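Side-chain contacts in D-galactonate dehydratase family member RspA (Pantoea ananatis, PDB 3T6C), which catalyses, with low activity in vitro, the magnesium-dependent dehydration of D-gluconate to 2-dehydro-3-deoxy-D-gluconate: residues Gly41-Val46 with Gln66-Val71; Ala80-Gly85 with Gln96-Ser101; Cys359-Leu364 with Gly372-Thr377. All coordinates share one frame; numbering follows the deposited sequence.

Interaction 1. Residues Gly41-Val46 with Gln66-Val71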
# COMPACT_ATOMS: atom_id res chain seq x y z
N GLY A 41 25.40 35.52 25.71
CA GLY A 41 24.93 34.89 26.93
C GLY A 41 24.58 33.42 26.73
O GLY A 41 24.00 32.79 27.62
N ILE A 42 24.97 32.88 25.57
CA ILE A 42 24.68 31.50 25.19
C ILE A 42 25.95 30.89 24.65
O ILE A 42 26.63 31.49 23.80
CB ILE A 42 23.56 31.42 24.12
CG1 ILE A 42 22.25 31.94 24.73
CG2 ILE A 42 23.32 29.95 23.66
CD1 ILE A 42 21.21 32.16 23.72
N ASP A 43 26.30 29.69 25.13
CA ASP A 43 27.59 29.10 24.74
C ASP A 43 27.59 28.69 23.27
O ASP A 43 26.73 27.95 22.84
CB ASP A 43 27.91 27.87 25.59
CG ASP A 43 28.12 28.19 27.07
OD1 ASP A 43 28.33 29.38 27.42
OD2 ASP A 43 28.15 27.22 27.85
N LEU A 44 28.60 29.16 22.54
CA LEU A 44 28.80 28.86 21.10
C LEU A 44 30.06 28.07 20.84
O LEU A 44 31.02 28.25 21.58
CB LEU A 44 28.97 30.16 20.30
CG LEU A 44 27.87 31.20 20.57
CD1 LEU A 44 28.16 32.46 19.77
CD2 LEU A 44 26.52 30.67 20.21
N VAL A 45 30.07 27.23 19.79
CA VAL A 45 31.30 26.55 19.34
C VAL A 45 31.62 26.97 17.91
O VAL A 45 30.81 26.75 17.00
CB VAL A 45 31.14 25.03 19.38
CG1 VAL A 45 32.47 24.35 19.09
CG2 VAL A 45 30.59 24.59 20.75
N VAL A 46 32.82 27.50 17.69
CA VAL A 46 33.21 28.01 16.38
C VAL A 46 34.49 27.28 15.98
O VAL A 46 35.32 26.97 16.84
CB VAL A 46 33.46 29.55 16.48
CG1 VAL A 46 34.30 30.07 15.32
CG2 VAL A 46 32.13 30.29 16.61
N GLN A 66 24.46 22.55 24.38
CA GLN A 66 24.38 21.75 25.60
C GLN A 66 25.54 20.81 25.80
O GLN A 66 25.67 20.17 26.83
CB GLN A 66 23.11 20.92 25.61
CG GLN A 66 21.77 21.74 25.59
CD GLN A 66 21.28 22.16 24.21
OE1 GLN A 66 21.93 21.92 23.17
NE2 GLN A 66 20.11 22.82 24.18
N ARG A 67 26.24 20.58 24.72
CA ARG A 67 27.41 19.70 24.65
C ARG A 67 28.78 20.23 24.29
O ARG A 67 29.49 19.51 23.51
CB ARG A 67 27.04 18.34 24.07
CG ARG A 67 25.93 17.55 24.83
CD ARG A 67 26.52 16.99 26.17
NE ARG A 67 25.61 16.04 26.86
CZ ARG A 67 24.63 16.44 27.66
NH1 ARG A 67 24.40 17.74 27.82
NH2 ARG A 67 23.89 15.52 28.32
N ILE A 68 29.01 21.53 24.47
CA ILE A 68 30.15 22.17 23.82
C ILE A 68 31.47 21.43 24.02
O ILE A 68 32.29 21.41 23.10
CB ILE A 68 30.32 23.66 24.27
CG1 ILE A 68 30.69 23.77 25.76
CG2 ILE A 68 29.03 24.45 23.93
CD1 ILE A 68 30.84 25.24 26.23
N TYR A 69 31.69 20.81 25.17
CA TYR A 69 32.99 20.15 25.42
C TYR A 69 33.12 18.82 24.70
O TYR A 69 34.25 18.41 24.37
CB TYR A 69 33.26 20.01 26.92
CG TYR A 69 33.33 21.38 27.59
CD1 TYR A 69 34.29 22.29 27.24
CD2 TYR A 69 32.40 21.73 28.58
CE1 TYR A 69 34.32 23.54 27.81
CE2 TYR A 69 32.46 22.95 29.19
CZ TYR A 69 33.39 23.87 28.78
OH TYR A 69 33.41 25.14 29.39
N ALA A 70 32.00 18.14 24.42
CA ALA A 70 32.07 16.89 23.69
C ALA A 70 32.30 17.21 22.22
O ALA A 70 33.06 16.53 21.54
CB ALA A 70 30.79 16.08 23.88
N VAL A 71 31.59 18.23 21.69
CA VAL A 71 31.90 18.74 20.35
C VAL A 71 33.34 19.24 20.22
O VAL A 71 34.00 18.92 19.22
CB VAL A 71 30.87 19.83 19.94
CG1 VAL A 71 31.21 20.44 18.57
CG2 VAL A 71 29.49 19.27 19.94

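Interaction 2. Residues Ala80-Gly85 with Gln96-Ser101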
# COMPACT_ATOMS: atom_id res chain seq x y z
N ALA A 80 40.36 17.75 13.51
CA ALA A 80 41.49 18.66 13.27
C ALA A 80 42.73 17.88 12.74
O ALA A 80 43.20 18.19 11.65
CB ALA A 80 41.83 19.46 14.57
N PRO A 81 43.23 16.84 13.47
CA PRO A 81 44.38 16.12 12.93
C PRO A 81 44.09 15.44 11.59
O PRO A 81 44.98 15.29 10.72
CB PRO A 81 44.75 15.09 14.03
CG PRO A 81 43.54 15.05 14.96
CD PRO A 81 42.90 16.42 14.85
N PHE A 82 42.84 15.01 11.40
CA PHE A 82 42.41 14.37 10.14
C PHE A 82 42.60 15.31 8.96
O PHE A 82 42.82 14.86 7.82
CB PHE A 82 40.92 14.03 10.31
CG PHE A 82 40.25 13.44 9.09
CD1 PHE A 82 39.42 14.21 8.29
CD2 PHE A 82 40.34 12.08 8.83
CE1 PHE A 82 38.75 13.67 7.18
CE2 PHE A 82 39.68 11.51 7.73
CZ PHE A 82 38.87 12.29 6.90
N LEU A 83 42.44 16.61 9.18
CA LEU A 83 42.48 17.58 8.06
C LEU A 83 43.83 18.16 7.69
O LEU A 83 44.03 18.63 6.55
CB LEU A 83 41.56 18.77 8.36
CG LEU A 83 40.09 18.39 8.45
CD1 LEU A 83 39.30 19.50 9.08
CD2 LEU A 83 39.57 18.08 7.03
N ILE A 84 44.80 18.08 8.59
CA ILE A 84 46.02 18.81 8.37
C ILE A 84 46.73 18.25 7.13
O ILE A 84 46.85 17.02 6.96
CB ILE A 84 46.95 18.74 9.60
CG1 ILE A 84 46.25 19.28 10.86
CG2 ILE A 84 48.24 19.53 9.27
CD1 ILE A 84 45.72 20.69 10.69
N GLY A 85 47.15 19.18 6.25
CA GLY A 85 47.84 18.87 5.01
C GLY A 85 46.93 18.64 3.83
O GLY A 85 47.43 18.50 2.72
N GLN A 96 32.37 13.63 3.01
CA GLN A 96 32.05 12.21 2.99
C GLN A 96 33.03 11.40 3.82
O GLN A 96 32.64 10.53 4.60
CB GLN A 96 32.08 11.70 1.54
CG GLN A 96 31.02 12.32 0.64
CD GLN A 96 29.62 11.85 1.02
OE1 GLN A 96 29.47 10.77 1.58
NE2 GLN A 96 28.60 12.65 0.71
N SER A 97 34.32 11.68 3.67
CA SER A 97 35.33 10.96 4.45
C SER A 97 35.34 11.34 5.94
O SER A 97 35.44 10.44 6.81
CB SER A 97 36.73 11.12 3.80
OG SER A 97 37.14 12.50 3.81
N ALA A 98 35.17 12.62 6.27
CA ALA A 98 35.14 12.97 7.70
C ALA A 98 33.91 12.33 8.33
O ALA A 98 33.98 11.83 9.48
CB ALA A 98 35.11 14.49 7.88
N ALA A 99 32.79 12.28 7.59
CA ALA A 99 31.55 11.76 8.13
C ALA A 99 31.68 10.31 8.59
O ALA A 99 31.04 9.93 9.57
CB ALA A 99 30.40 11.87 7.08
N VAL A 100 32.43 9.50 7.86
CA VAL A 100 32.63 8.10 8.18
C VAL A 100 33.91 7.79 8.92
O VAL A 100 34.20 6.61 9.15
CB VAL A 100 32.52 7.19 6.92
CG1 VAL A 100 31.12 7.35 6.27
CG2 VAL A 100 33.67 7.46 5.91
N SER A 101 34.71 8.81 9.28
CA SER A 101 36.07 8.56 9.80
C SER A 101 36.07 7.77 11.11
O SER A 101 37.00 7.01 11.35
CB SER A 101 36.82 9.89 9.96
OG SER A 101 36.13 10.77 10.88

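Interaction 3. Residues Cys359-Leu364 with Gly372-Thr377. With GCO (D-gluconic acid), chain D.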
# COMPACT_ATOMS: atom_id res chain seq x y z
N CYS A 359 24.75 33.34 9.33
CA CYS A 359 25.11 33.67 7.93
C CYS A 359 24.97 32.47 7.00
O CYS A 359 24.44 32.61 5.90
CB CYS A 359 26.55 34.22 7.86
SG CYS A 359 26.72 35.87 8.56
N ALA A 360 25.37 31.27 7.44
CA ALA A 360 25.18 30.09 6.60
C ALA A 360 23.71 29.86 6.30
O ALA A 360 23.36 29.64 5.14
CB ALA A 360 25.71 28.89 7.35
N ASN A 361 22.85 29.95 7.33
CA ASN A 361 21.40 29.82 7.08
C ASN A 361 20.97 30.79 6.00
O ASN A 361 20.21 30.44 5.08
CB ASN A 361 20.55 30.16 8.30
CG ASN A 361 20.64 29.15 9.40
OD1 ASN A 361 21.01 27.99 9.21
ND2 ASN A 361 20.18 29.58 10.60
N MET A 362 21.44 32.03 6.11
CA MET A 362 20.94 33.08 5.23
C MET A 362 21.50 32.95 3.79
O MET A 362 20.82 33.36 2.85
CB MET A 362 21.23 34.46 5.82
CG MET A 362 20.26 34.71 6.98
SD MET A 362 20.49 36.32 7.67
CE MET A 362 19.25 36.25 9.00
N HIS A 363 22.73 32.44 3.65
CA HIS A 363 23.28 32.19 2.32
C HIS A 363 22.51 31.08 1.61
O HIS A 363 22.23 31.20 0.41
CB HIS A 363 24.76 31.89 2.39
CG HIS A 363 25.61 33.11 2.57
ND1 HIS A 363 26.71 33.39 1.77
CD2 HIS A 363 25.52 34.14 3.45
CE1 HIS A 363 27.26 34.52 2.16
NE2 HIS A 363 26.57 35.00 3.19
N LEU A 364 22.15 30.03 2.34
CA LEU A 364 21.21 29.03 1.81
C LEU A 364 19.87 29.68 1.48
O LEU A 364 19.32 29.46 0.39
CB LEU A 364 21.00 27.89 2.81
CG LEU A 364 22.19 26.91 2.89
CD1 LEU A 364 22.23 26.32 4.31
CD2 LEU A 364 22.03 25.82 1.84
N GLY A 372 11.34 29.09 2.76
CA GLY A 372 10.12 29.44 3.49
C GLY A 372 10.08 30.65 4.42
O GLY A 372 9.44 31.65 4.15
N ILE A 373 10.91 30.59 5.46
CA ILE A 373 10.98 31.70 6.40
C ILE A 373 12.29 31.56 7.16
O ILE A 373 12.84 30.44 7.23
CB ILE A 373 9.72 31.71 7.34
CG1 ILE A 373 9.62 33.04 8.08
CG2 ILE A 373 9.80 30.57 8.37
CD1 ILE A 373 9.35 34.24 7.10
N GLN A 374 12.78 32.67 7.74
CA GLN A 374 13.98 32.55 8.61
C GLN A 374 13.70 33.04 10.03
O GLN A 374 13.51 34.23 10.26
CB GLN A 374 15.13 33.36 8.02
CG GLN A 374 16.49 33.14 8.76
CD GLN A 374 16.78 31.65 8.97
OE1 GLN A 374 16.63 31.14 10.11
NE2 GLN A 374 17.12 30.93 7.90
N GLU A 375 13.70 32.11 10.98
CA GLU A 375 13.66 32.44 12.40
C GLU A 375 14.78 33.40 12.74
O GLU A 375 15.90 33.23 12.23
CB GLU A 375 13.91 31.15 13.17
CG GLU A 375 13.68 31.30 14.67
CD GLU A 375 13.75 29.98 15.39
OE1 GLU A 375 14.28 29.00 14.86
OE2 GLU A 375 13.26 29.89 16.54
N TYR A 376 14.50 34.37 13.62
CA TYR A 376 15.53 35.31 13.98
C TYR A 376 15.40 35.70 15.44
O TYR A 376 14.29 36.01 15.90
CB TYR A 376 15.35 36.55 13.12
CG TYR A 376 16.33 37.63 13.47
CD1 TYR A 376 17.65 37.50 13.10
CD2 TYR A 376 15.91 38.77 14.14
CE1 TYR A 376 18.55 38.49 13.41
CE2 TYR A 376 16.83 39.79 14.45
CZ TYR A 376 18.12 39.60 14.08
OH TYR A 376 19.04 40.58 14.37
N THR A 377 16.52 35.71 16.16
CA THR A 377 16.50 36.35 17.48
C THR A 377 17.61 37.38 17.49
O THR A 377 18.70 37.17 16.94
CB THR A 377 16.67 35.36 18.67
OG1 THR A 377 17.85 34.62 18.46
CG2 THR A 377 15.53 34.38 18.76
C1 GCO D . 13.09 27.08 18.37
C2 GCO D . 13.56 25.99 19.26
C3 GCO D . 14.48 26.43 20.38
C4 GCO D . 15.12 25.24 21.05
C5 GCO D . 16.53 25.57 21.45
C6 GCO D . 17.26 24.41 22.12
O1A GCO D . 13.75 28.16 18.22
O1B GCO D . 12.08 26.86 17.63
O2 GCO D . 12.47 25.17 19.59
O3 GCO D . 13.70 27.17 21.25
O4 GCO D . 14.34 24.91 22.19
O5 GCO D . 17.22 25.95 20.32
O6 GCO D . 18.60 24.69 22.46

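Interaction 1. Residues Gly41-Val46 with Gln66-Val71
In the N-terminal domain of this enolase-superfamily protein, an antiparallel three-stranded sheet is covered by helices, and here Val45 of the central strand 44-51 meets Ile68 in the first turn of helix 68-83. The two branched side chains touch through methyl groups: Val45 CG2 lies 3.5 Å from Ile68 CG2. The same Val45 methyl is 3.7 Å from Ile68 CB, so it rests against the branch point. Val45 turns CG1 trans to N (chi1 -172°) and divides its two methyls between neighbouring turns, so that Val45 CG1 reaches Val71 CG1 at 4.1 Å, a looser approach.

Ile68 has its CG1 in the position between backbone N and carbonyl carbon (chi1 66°) and runs extended from there. This carries Ile68 CD1 across Asp43 at about a right angle, 3.7 Å from Asp43 OD2 and 4.0 Å from Asp43 CB. The carboxylate has polar partners of its own: OD1 is hydrogen-bonded to Glu421 N and OD2 to Gly422 N. Leu36 of strand 29-37 touches both Val45 and Ile68. At the start of the second segment Gln66 bonds O6 of the bound D-gluconate through NE2, and Arg67, the helix N-cap residue, reaches Ser101 of the second subunit.

Between the two segments, helix and strand meet through van der Waals contact alone, while two backbone amides satisfy the buried Asp43 carboxylate and fix its rotation beside the Ile68 methyl.

Interaction 2. Residues Ala80-Gly85 with Gln96-Ser101
Phe82, in the last turn of helix 68-83, points its ring at Ser97, Ala98 and Ser101 of segment 96-101 and makes every contact between the two segments. The ring swings away from the backbone N of Phe82 (chi1 177°), which sends it outward from its own helix. The tight part is the far end of that ring. Phe82 CZ comes to 3.5 Å from Ser97 OG, which lies at the ring edge near its plane, and Phe82 CE1 stands 3.7 Å from Ala98 CA and 3.8 Å from Ala98 CB. On the other side of CZ, Phe82 CE2 is 4.0 Å from Ser101 CB, which sits obliquely to the ring.

Both serine hydroxyls have polar partners apart from the ring. Ser97 OG is hydrogen-bonded to Asp93 O in the preceding turn. Ser101 OG donates to Ala98 O over 2.8 Å, tilted 19° from the carbonyl plane, and the same Ala98 O also accepts from Ser101 N at 3.1 Å. Two donors from one residue thus hold this carbonyl, and Ser101 OG is further bonded to Arg67 NH2 of the second subunit.

Towards solvent the packing is looser. Phe82 is itself only partly exposed, yet Pro81, Ile84 and Gly85 beside it are exposed and contribute nothing to the other segment. Lys86 makes a cation-pi contact with the Phe82 ring, and Asn424 of the second subunit packs against it.

With Ala98 also against Leu114 of helix 108-129, the contact joins the end of helix 68-83 to helix 91-100 in the helical part of the N-terminal capping domain characteristic of the mandelate racemase/muconate lactonizing enzyme family.

Interaction 3. Residues Cys359-Leu364 with Gly372-Thr377
Asn361 and Met362 of helix 355-367 both meet Gln374, whose bent side chain decides the contact. Gln374 first extends, its CG opposite the backbone N (chi1 -172°), and then folds at chi2 (48°), bringing its amide up to Asn361. As a result Gln374 NE2 comes to 3.5 Å from Asn361 CB. The two side chains run at about a right angle, yet their amide planes are only 6° apart. Their polar ends are engaged separately: Gln374 NE2 bonds Asp365 OD2, one turn further along the helix, while Asn361 ND2 makes a weak bond to His348 O.

Met362 has the contrasting shape, extended beyond CG, and this length brings its methyl within range: Met362 CE is 4.2 Å from Gln374 CG, a light touch on the aliphatic part.

The next residue, Glu375, turns to the pocket. Its fully stretched chain places Glu375 OE2 2.5 Å from O1A of the D-gluconic acid. OE2 is also hydrogen-bonded to His150 NE2, and OE1 to Ser349 N, while OE1 forms a salt bridge with Arg319.

Strand 374-375 pairs in parallel with strand 145-151, through backbone bonds of Gln374 to Ala146 and Tyr148, in the modified TIM barrel, (beta/alpha)7-beta, of the enolase superfamily. Helix 355-367 precedes it in the chain and lies on the outside of the barrel, with helix 328-340 packed alongside against Ala360 and Leu364.

All three contacts are largely buried, but they differ in place and chemistry. Interactions 1 and 2 share helix 68-83 of the N-terminal domain and use opposite ends of it: interaction 1 sets its first turn on the sheet through aliphatic groups, and interaction 2 uses one phenyl ring near its last turn, further from the centre of the chain and beside exposed residues. Both also touch the second subunit. Interaction 3 belongs to the barrel domain, lies nearest the chain centre, and is touched by no other chain; its segments meet through a glutamine side chain against a methionine methyl and an asparagine CB. Interactions 1 and 3 each hold a residue that contacts D-gluconate, whereas interaction 2 lies away from the gluconate and magnesium sites.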